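Local coordinates for single-stranded DNA-binding protein (Thermus aquaticus, PDB 2IHE), which binds single-stranded DNA and probably recruits partner proteins to it during DNA replication, recombination and repair, working as a homodimer with two OB folds in each chain, at residues Ile11-Ala16 against Gly73-Val78; Leu32-Gln37 against His54-Leu59; Ile198-Asn203 against Arg218-Arg223. All coordinates share one frame; numbering follows the deposited sequence.

From the N terminus, strand 5-14 runs into contact 1, whose second segment, Gly73-Val78, begins 57 residues after Ala16. Inside the loop that contact 1 closes lies contact 2, the hairpin of strands 29-38 and 50-59, so the two are nested within the first SSB repeat. They touch: strands 5-14 and 29-38 are sheet neighbours, and Thr15 OG1 reaches Asn33 O at 3.0 Å. Contact 3 follows in series, pairing strands 194-203 and 217-225 of the second repeat and closing a short loop of its own, its segments 15 residues apart. It meets contact 2 where His54 NE2 lies 3.2 Å from Leu201 O, joining the two repeats, whereas the nearest atoms of contacts 1 and 3 stay about 9 Å apart.

Contact 1 (Ile11-Ala16 against Gly73-Val78); sequences IGTLTA and GQLIFV
Four backbone hydrogen bonds join Gly12-Leu14 to Gly73-Ile76, an antiparallel strand pair in the first OB fold. The hydrogen-bonded pair Gly12-Ile76 gives two of them: Ile76 N reaches Gly12 O at 2.8 Å and nearly linearly (173° at the hydrogen), while Gly12 N meets Ile76 O at 3.2 Å. Leu14 N then bonds Gln74 O at 2.7 Å. Past the end of the strand, Gly73 N still donates to Leu14 O, but bent to 139° at the hydrogen and tilted from the carbonyl plane, as the ladder runs out. Gly73 has a positive phi, a backbone turn at which a beta carbon would collide with the carbonyl oxygen of the residue before.

Ile11, Thr13, Leu75 and Phe77 share one face of the pair. The CG of Leu75 stands anti to its own backbone N (chi1 -167°), which carries CD1 across to Thr13 CG2 at 3.6 Å, and Leu75 CG also lies beside Ile11 CG2. On the other face, Leu14 CG packs against Ile76 CG1 at 4.0 Å, and Leu70 touches both side chains. Leu14 also reaches Leu32 and Leu34 of the neighbouring strand 29-38, so this face belongs to the buried interior. Arg223 of the second subunit packs on Ile11, and Ile132 of that subunit on Phe77, placing the Ile11 and Phe77 end of the first face at the dimer interface. There the Phe77 ring presents its edge, with CD1 3.7 Å from Ile11 CG1, which lies near the ring plane.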
loop_
_atom_site.group_PDB
_atom_site.type_symbol
_atom_site.label_atom_id
_atom_site.label_comp_id
_atom_site.label_asym_id
_atom_site.label_seq_id
_atom_site.Cartn_x
_atom_site.Cartn_y
_atom_site.Cartn_z
ATOM N N ILE A 11 9.533 -6.488 0.125
ATOM C CA ILE A 11 9.891 -7.685 -0.630
ATOM C C ILE A 11 11.412 -7.596 -0.681
ATOM O O ILE A 11 11.972 -6.685 -1.297
ATOM C CB ILE A 11 9.334 -7.717 -2.071
ATOM C CG1 ILE A 11 7.817 -7.891 -2.057
ATOM C CG2 ILE A 11 9.911 -8.903 -2.818
ATOM C CD1 ILE A 11 7.190 -7.920 -3.429
ATOM N N GLY A 12 12.065 -8.519 0.021
ATOM C CA GLY A 12 13.515 -8.555 0.076
ATOM C C GLY A 12 13.978 -9.986 0.211
ATOM O O GLY A 12 13.150 -10.900 0.274
ATOM N N THR A 13 15.295 -10.179 0.263
ATOM C CA THR A 13 15.887 -11.517 0.364
ATOM C C THR A 13 16.492 -11.742 1.743
ATOM O O THR A 13 17.132 -10.843 2.296
ATOM C CB THR A 13 17.004 -11.734 -0.711
ATOM O OG1 THR A 13 18.175 -10.988 -0.362
ATOM C CG2 THR A 13 16.534 -11.249 -2.071
ATOM N N LEU A 14 16.275 -12.934 2.302
ATOM C CA LEU A 14 16.811 -13.273 3.617
ATOM C C LEU A 14 18.311 -13.317 3.520
ATOM O O LEU A 14 18.856 -13.947 2.623
ATOM C CB LEU A 14 16.296 -14.630 4.085
ATOM C CG LEU A 14 14.925 -14.615 4.744
ATOM C CD1 LEU A 14 14.490 -16.031 5.067
ATOM C CD2 LEU A 14 15.002 -13.775 6.009
ATOM N N THR A 15 18.978 -12.644 4.446
ATOM C CA THR A 15 20.428 -12.595 4.450
ATOM C C THR A 15 21.081 -13.614 5.389
ATOM O O THR A 15 22.303 -13.711 5.463
ATOM C CB THR A 15 20.909 -11.189 4.807
ATOM O OG1 THR A 15 20.234 -10.740 5.985
ATOM C CG2 THR A 15 20.623 -10.229 3.664
ATOM N N ALA A 16 20.265 -14.380 6.097
ATOM C CA ALA A 16 20.754 -15.401 7.011
ATOM C C ALA A 16 19.571 -16.316 7.273
ATOM O O ALA A 16 18.428 -15.950 6.985
ATOM C CB ALA A 16 21.234 -14.762 8.303
ATOM N N GLY A 73 18.734 -16.432 1.698
ATOM C CA GLY A 73 18.644 -16.255 0.257
ATOM C C GLY A 73 17.222 -16.293 -0.286
ATOM O O GLY A 73 16.987 -15.989 -1.457
ATOM N N GLN A 74 16.271 -16.674 0.564
ATOM C CA GLN A 74 14.875 -16.728 0.160
ATOM C C GLN A 74 14.267 -15.335 0.034
ATOM O O GLN A 74 14.501 -14.452 0.864
ATOM C CB GLN A 74 14.051 -17.537 1.162
ATOM C CG GLN A 74 14.488 -18.974 1.292
ATOM C CD GLN A 74 13.345 -19.898 1.654
ATOM O OE1 GLN A 74 13.566 -21.044 2.062
ATOM N NE2 GLN A 74 12.111 -19.413 1.492
ATOM N N LEU A 75 13.481 -15.162 -1.022
ATOM C CA LEU A 75 12.789 -13.915 -1.304
ATOM C C LEU A 75 11.513 -13.962 -0.481
ATOM O O LEU A 75 10.765 -14.939 -0.563
ATOM C CB LEU A 75 12.442 -13.854 -2.783
ATOM C CG LEU A 75 11.996 -12.509 -3.320
ATOM C CD1 LEU A 75 13.160 -11.541 -3.192
ATOM C CD2 LEU A 75 11.551 -12.656 -4.762
ATOM N N ILE A 76 11.253 -12.916 0.299
ATOM C CA ILE A 76 10.066 -12.897 1.150
ATOM C C ILE A 76 9.199 -11.645 0.992
ATOM O O ILE A 76 9.724 -10.551 0.828
ATOM C CB ILE A 76 10.469 -12.972 2.632
ATOM C CG1 ILE A 76 11.457 -14.127 2.873
ATOM C CG2 ILE A 76 9.222 -13.096 3.487
ATOM C CD1 ILE A 76 10.862 -15.525 2.810
ATOM N N PHE A 77 7.876 -11.812 1.030
ATOM C CA PHE A 77 6.951 -10.680 0.982
ATOM C C PHE A 77 6.449 -10.433 2.408
ATOM O O PHE A 77 6.008 -11.356 3.083
ATOM C CB PHE A 77 5.746 -10.961 0.082
ATOM C CG PHE A 77 4.612 -9.951 0.241
ATOM C CD1 PHE A 77 4.805 -8.597 -0.058
ATOM C CD2 PHE A 77 3.356 -10.355 0.705
ATOM C CE1 PHE A 77 3.763 -7.664 0.107
ATOM C CE2 PHE A 77 2.314 -9.438 0.869
ATOM C CZ PHE A 77 2.517 -8.089 0.570
ATOM N N VAL A 78 6.519 -9.186 2.855
ATOM C CA VAL A 78 6.081 -8.802 4.191
ATOM C C VAL A 78 4.945 -7.788 4.163
ATOM O O VAL A 78 4.970 -6.851 3.380
ATOM C CB VAL A 78 7.227 -8.149 4.973
ATOM C CG1 VAL A 78 6.744 -7.732 6.350
ATOM C CG2 VAL A 78 8.401 -9.099 5.061
#

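Contact 2 (Leu32-Gln37 against His54-Leu59); sequences LNLAGQ and HRVRLL
The hairpin of strands 29-38 and 50-59 is part of the first OB-fold barrel, and here Leu32-Leu34 pairs with His54-Val56. Two hydrogen-bonded pairs, Leu32-Val56 and Leu34-His54, flank the non-hydrogen-bonded pair Asn33-Arg55, whose CA atoms are 4.3 Å apart. Leu32 N to Val56 O (2.9 Å) and Val56 N to Leu32 O (2.8 Å) are both close to straight and lie in the plane of the accepting carbonyl. At the other pair, His54 N to Leu34 O is also in plane at 2.7 Å, but Leu34 N stands above the carbonyl plane of His54, although its N-H still points almost straight at the oxygen. The strand axes are 141° apart in direction, well short of exact antiparallel, as expected for strands coiling in a barrel.

Leu32, Leu34 and Val56 form the buried face. The two methyls of Val56 divide their partners: with chi1 at -43°, CG1 lies beside the backbone N and CG2 between that N and the carbonyl carbon; CG2 meets Leu32 CB at 3.7 Å, while CG1 meets Leu34 CD1 at 4.1 Å. His54 points to the same face but turns its ring elsewhere, its NE2 being hydrogen-bonded to Leu201 O of the second repeat.

Across the sheet, on the face of Asn33 and Arg55, the amide and guanidinium planes are 69° apart. The charged end of Arg55 goes to Asp31 in a salt bridge through NE, and Asp31 also holds Arg57. Asn33 is touched by the aliphatic stem of Arg55: Asn33 OD1 lies 3.4 Å from Arg55 CG.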
loop_
_atom_site.group_PDB
_atom_site.type_symbol
_atom_site.label_atom_id
_atom_site.label_comp_id
_atom_site.label_asym_id
_atom_site.label_seq_id
_atom_site.Cartn_x
_atom_site.Cartn_y
_atom_site.Cartn_z
ATOM N N LEU A 32 13.625 -11.882 11.054
ATOM C CA LEU A 32 14.129 -12.108 9.705
ATOM C C LEU A 32 14.899 -10.875 9.267
ATOM O O LEU A 32 14.408 -9.764 9.391
ATOM C CB LEU A 32 12.980 -12.349 8.730
ATOM C CG LEU A 32 11.982 -13.438 9.106
ATOM C CD1 LEU A 32 11.069 -13.729 7.928
ATOM C CD2 LEU A 32 12.736 -14.681 9.492
ATOM N N ASN A 33 16.109 -11.071 8.761
ATOM C CA ASN A 33 16.924 -9.955 8.300
ATOM C C ASN A 33 16.782 -9.890 6.787
ATOM O O ASN A 33 17.221 -10.793 6.079
ATOM C CB ASN A 33 18.383 -10.178 8.700
ATOM C CG ASN A 33 18.546 -10.407 10.197
ATOM O OD1 ASN A 33 18.379 -9.488 10.998
ATOM N ND2 ASN A 33 18.861 -11.644 10.578
ATOM N N LEU A 34 16.147 -8.824 6.304
ATOM C CA LEU A 34 15.918 -8.642 4.881
ATOM C C LEU A 34 16.763 -7.532 4.262
ATOM O O LEU A 34 17.059 -6.519 4.893
ATOM C CB LEU A 34 14.432 -8.349 4.618
ATOM C CG LEU A 34 13.369 -9.418 4.900
ATOM C CD1 LEU A 34 11.994 -8.889 4.500
ATOM C CD2 LEU A 34 13.685 -10.685 4.123
ATOM N N ALA A 35 17.140 -7.737 3.007
ATOM C CA ALA A 35 17.932 -6.767 2.275
ATOM C C ALA A 35 17.338 -6.561 0.888
ATOM O O ALA A 35 16.702 -7.456 0.332
ATOM C CB ALA A 35 19.361 -7.249 2.162
ATOM N N GLY A 36 17.543 -5.367 0.346
ATOM C CA GLY A 36 17.048 -5.033 -0.979
ATOM C C GLY A 36 17.652 -3.696 -1.360
ATOM O O GLY A 36 18.591 -3.246 -0.701
ATOM N N GLN A 37 17.152 -3.061 -2.416
ATOM C CA GLN A 37 17.670 -1.751 -2.801
ATOM C C GLN A 37 16.647 -0.892 -3.525
ATOM O O GLN A 37 15.730 -1.397 -4.177
ATOM C CB GLN A 37 18.949 -1.868 -3.642
ATOM C CG GLN A 37 18.950 -2.929 -4.714
ATOM C CD GLN A 37 19.924 -4.039 -4.383
ATOM O OE1 GLN A 37 19.524 -5.169 -4.098
ATOM N NE2 GLN A 37 21.213 -3.718 -4.403
ATOM N N HIS A 54 16.675 -4.472 6.684
ATOM C CA HIS A 54 15.695 -4.334 7.762
ATOM C C HIS A 54 15.382 -5.644 8.469
ATOM O O HIS A 54 15.085 -6.649 7.827
ATOM C CB HIS A 54 14.377 -3.765 7.217
ATOM C CG HIS A 54 14.479 -2.357 6.725
ATOM N ND1 HIS A 54 14.901 -1.316 7.526
ATOM C CD2 HIS A 54 14.224 -1.819 5.511
ATOM C CE1 HIS A 54 14.901 -0.199 6.824
ATOM N NE2 HIS A 54 14.494 -0.476 5.599
ATOM N N ARG A 55 15.440 -5.625 9.794
ATOM C CA ARG A 55 15.102 -6.802 10.576
ATOM C C ARG A 55 13.595 -6.713 10.830
ATOM O O ARG A 55 13.107 -5.703 11.330
ATOM C CB ARG A 55 15.837 -6.787 11.911
ATOM C CG ARG A 55 15.747 -8.081 12.684
ATOM C CD ARG A 55 15.836 -7.793 14.154
ATOM N NE ARG A 55 14.591 -7.200 14.617
ATOM C CZ ARG A 55 14.494 -6.390 15.664
ATOM N NH1 ARG A 55 15.575 -6.068 16.360
ATOM N NH2 ARG A 55 13.310 -5.907 16.022
ATOM N N VAL A 56 12.855 -7.755 10.469
ATOM C CA VAL A 56 11.414 -7.756 10.683
ATOM C C VAL A 56 11.088 -8.823 11.711
ATOM O O VAL A 56 11.632 -9.927 11.669
ATOM C CB VAL A 56 10.624 -8.051 9.375
ATOM C CG1 VAL A 56 11.229 -7.284 8.220
ATOM C CG2 VAL A 56 10.590 -9.538 9.090
ATOM N N ARG A 57 10.196 -8.491 12.633
ATOM C CA ARG A 57 9.819 -9.433 13.670
ATOM C C ARG A 57 8.434 -10.047 13.493
ATOM O O ARG A 57 7.444 -9.348 13.282
ATOM C CB ARG A 57 9.901 -8.760 15.033
ATOM C CG ARG A 57 9.381 -9.642 16.149
ATOM C CD ARG A 57 9.776 -9.116 17.515
ATOM N NE ARG A 57 11.218 -9.133 17.709
ATOM C CZ ARG A 57 11.808 -8.985 18.888
ATOM N NH1 ARG A 57 11.076 -8.807 19.982
ATOM N NH2 ARG A 57 13.128 -9.027 18.975
ATOM N N LEU A 58 8.383 -11.370 13.580
ATOM C CA LEU A 58 7.140 -12.116 13.458
ATOM C C LEU A 58 6.925 -12.797 14.815
ATOM O O LEU A 58 7.855 -13.371 15.377
ATOM C CB LEU A 58 7.276 -13.143 12.329
ATOM C CG LEU A 58 6.038 -13.869 11.799
ATOM C CD1 LEU A 58 4.948 -12.874 11.394
ATOM C CD2 LEU A 58 6.469 -14.728 10.624
ATOM N N LEU A 59 5.714 -12.703 15.352
ATOM C CA LEU A 59 5.417 -13.301 16.649
ATOM C C LEU A 59 4.257 -14.257 16.542
ATOM O O LEU A 59 3.437 -14.145 15.638
ATOM C CB LEU A 59 5.022 -12.234 17.667
ATOM C CG LEU A 59 5.958 -11.088 18.026
ATOM C CD1 LEU A 59 5.288 -10.188 19.054
ATOM C CD2 LEU A 59 7.255 -11.649 18.561
#

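Contact 3 (Ile198-Asn203 against Arg218-Arg223); sequences IGRLVN and RVEALR
Backbone bonds dominate where Ile198-Val202 meets Arg218-Arg223, an antiparallel pair in the second OB fold. Arg200-Glu220 and Val202-Arg218 are regular hydrogen-bonded pairs; Val202 N to Arg218 O is 2.8 Å and nearly linear at 175°. The register then slips by one at a classic beta bulge: Leu222 and Arg223 both face Ile198, and Ile198 O accepts from Leu222 N and from Arg223 N, each at 2.8 Å. The bond from Arg223 is the more bent, 135° at the hydrogen. Gly199 lies beside this bulge, where a CB would run into Glu220 O.

Charged groups gather on the face of Arg200, Val202, Arg218 and Glu220. Within one strand Arg218 NH2 and Glu220 OE1 form a salt bridge of 2.8 Å, though its hydrogen bond is weak. Arg200 lies alongside Glu220, pointing the same way, with Glu220 CG over one face of its guanidinium; Arg200 NH2 and Glu220 OE2 are 4.5 Å apart, and since that oxygen lies well out of the guanidinium plane, with no N-H aimed at it, any attraction would act through charge alone.

Among the van der Waals contacts, Val202 CG2 sits over a face of the Arg218 guanidinium, tightly, 3.2 Å from NH1. Leu222 lays CD1 against Gly199 CA at 3.6 Å. On the opposite face Leu201 CD1 meets Val219 CG2 at 3.9 Å, and both residues touch Leu82 of strand 75-86 in the first repeat.

The pair lies between strands 128-145 and 172-179: Gly199 bonds Val131 through the backbone, Val219 bonds Glu175 and Gln177, and Trp179 NE1 holds Glu220 OE2. At the bulged end Arg223 NH1 donates to Ala127 O of the second subunit, extending the strand pair to the dimer interface.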
loop_
_atom_site.group_PDB
_atom_site.type_symbol
_atom_site.label_atom_id
_atom_site.label_comp_id
_atom_site.label_asym_id
_atom_site.label_seq_id
_atom_site.Cartn_x
_atom_site.Cartn_y
_atom_site.Cartn_z
ATOM N N ILE A 198 3.714 9.059 2.375
ATOM C CA ILE A 198 3.909 7.907 1.511
ATOM C C ILE A 198 5.372 7.918 1.055
ATOM O O ILE A 198 5.828 8.852 0.393
ATOM C CB ILE A 198 2.964 7.932 0.301
ATOM C CG1 ILE A 198 1.514 7.957 0.783
ATOM C CG2 ILE A 198 3.189 6.693 -0.557
ATOM C CD1 ILE A 198 0.503 7.839 -0.333
ATOM N N GLY A 199 6.112 6.893 1.462
ATOM C CA GLY A 199 7.512 6.792 1.094
ATOM C C GLY A 199 8.146 5.424 1.293
ATOM O O GLY A 199 7.523 4.375 1.126
ATOM N N ARG A 200 9.413 5.433 1.661
ATOM C CA ARG A 200 10.131 4.195 1.863
ATOM C C ARG A 200 10.906 4.238 3.173
ATOM O O ARG A 200 11.293 5.305 3.650
ATOM C CB ARG A 200 11.057 3.951 0.666
ATOM C CG ARG A 200 11.789 5.193 0.172
ATOM C CD ARG A 200 12.454 4.955 -1.182
ATOM N NE ARG A 200 13.263 6.091 -1.635
ATOM C CZ ARG A 200 14.470 6.402 -1.160
ATOM N NH1 ARG A 200 15.032 5.664 -0.208
ATOM N NH2 ARG A 200 15.120 7.454 -1.641
ATOM N N LEU A 201 11.110 3.066 3.758
ATOM C CA LEU A 201 11.817 2.940 5.023
ATOM C C LEU A 201 13.341 2.918 4.786
ATOM O O LEU A 201 13.832 2.167 3.952
ATOM C CB LEU A 201 11.361 1.650 5.710
ATOM C CG LEU A 201 11.447 1.603 7.228
ATOM C CD1 LEU A 201 10.428 2.550 7.830
ATOM C CD2 LEU A 201 11.190 0.191 7.689
ATOM N N VAL A 202 14.080 3.745 5.518
ATOM C CA VAL A 202 15.530 3.810 5.363
ATOM C C VAL A 202 16.266 3.688 6.696
ATOM O O VAL A 202 15.660 3.835 7.758
ATOM C CB VAL A 202 15.959 5.136 4.676
ATOM C CG1 VAL A 202 15.273 5.274 3.318
ATOM C CG2 VAL A 202 15.616 6.322 5.559
ATOM N N ASN A 203 17.572 3.414 6.622
ATOM C CA ASN A 203 18.436 3.260 7.802
ATOM C C ASN A 203 19.352 4.468 8.023
ATOM O O ASN A 203 19.777 5.117 7.067
ATOM C CB ASN A 203 19.325 2.020 7.668
ATOM C CG ASN A 203 18.537 0.746 7.471
ATOM O OD1 ASN A 203 17.680 0.395 8.287
ATOM N ND2 ASN A 203 18.836 0.030 6.387
ATOM N N ARG A 218 14.255 5.385 9.778
ATOM C CA ARG A 218 13.354 6.513 9.523
ATOM C C ARG A 218 12.658 6.381 8.161
ATOM O O ARG A 218 12.964 5.477 7.382
ATOM C CB ARG A 218 14.119 7.832 9.580
ATOM C CG ARG A 218 14.949 8.092 8.354
ATOM C CD ARG A 218 15.517 9.489 8.358
ATOM N NE ARG A 218 15.921 9.905 7.018
ATOM C CZ ARG A 218 16.921 9.362 6.330
ATOM N NH1 ARG A 218 17.632 8.373 6.851
ATOM N NH2 ARG A 218 17.208 9.807 5.117
ATOM N N VAL A 219 11.719 7.276 7.872
ATOM C CA VAL A 219 10.993 7.218 6.606
ATOM C C VAL A 219 11.410 8.318 5.624
ATOM O O VAL A 219 11.515 9.486 5.997
ATOM C CB VAL A 219 9.451 7.326 6.836
ATOM C CG1 VAL A 219 8.724 7.260 5.506
ATOM C CG2 VAL A 219 8.962 6.210 7.747
ATOM N N GLU A 220 11.659 7.936 4.371
ATOM C CA GLU A 220 12.018 8.905 3.333
ATOM C C GLU A 220 10.750 9.138 2.511
ATOM O O GLU A 220 10.367 8.298 1.697
ATOM C CB GLU A 220 13.121 8.361 2.424
ATOM C CG GLU A 220 13.797 9.440 1.585
ATOM C CD GLU A 220 14.989 10.098 2.287
ATOM O OE1 GLU A 220 14.979 10.220 3.530
ATOM O OE2 GLU A 220 15.940 10.499 1.588
ATOM N N ALA A 221 10.107 10.280 2.743
ATOM C CA ALA A 221 8.862 10.644 2.077
ATOM C C ALA A 221 9.010 10.882 0.589
ATOM O O ALA A 221 9.869 11.652 0.157
ATOM C CB ALA A 221 8.268 11.881 2.731
ATOM N N LEU A 222 8.164 10.204 -0.184
ATOM C CA LEU A 222 8.139 10.334 -1.633
ATOM C C LEU A 222 6.916 11.185 -1.953
ATOM O O LEU A 222 6.813 11.802 -3.015
ATOM C CB LEU A 222 8.027 8.956 -2.280
ATOM C CG LEU A 222 9.182 8.005 -1.970
ATOM C CD1 LEU A 222 8.787 6.585 -2.291
ATOM C CD2 LEU A 222 10.398 8.421 -2.761
ATOM N N ARG A 223 5.983 11.224 -1.009
ATOM C CA ARG A 223 4.775 12.018 -1.190
ATOM C C ARG A 223 4.205 12.497 0.151
ATOM O O ARG A 223 4.269 11.774 1.146
ATOM C CB ARG A 223 3.746 11.197 -1.956
ATOM C CG ARG A 223 2.542 11.985 -2.293
ATOM C CD ARG A 223 1.942 11.518 -3.583
ATOM N NE ARG A 223 0.736 12.280 -3.887
ATOM C CZ ARG A 223 -0.064 12.013 -4.912
ATOM N NH1 ARG A 223 0.220 10.995 -5.731
ATOM N NH2 ARG A 223 -1.143 12.762 -5.120
#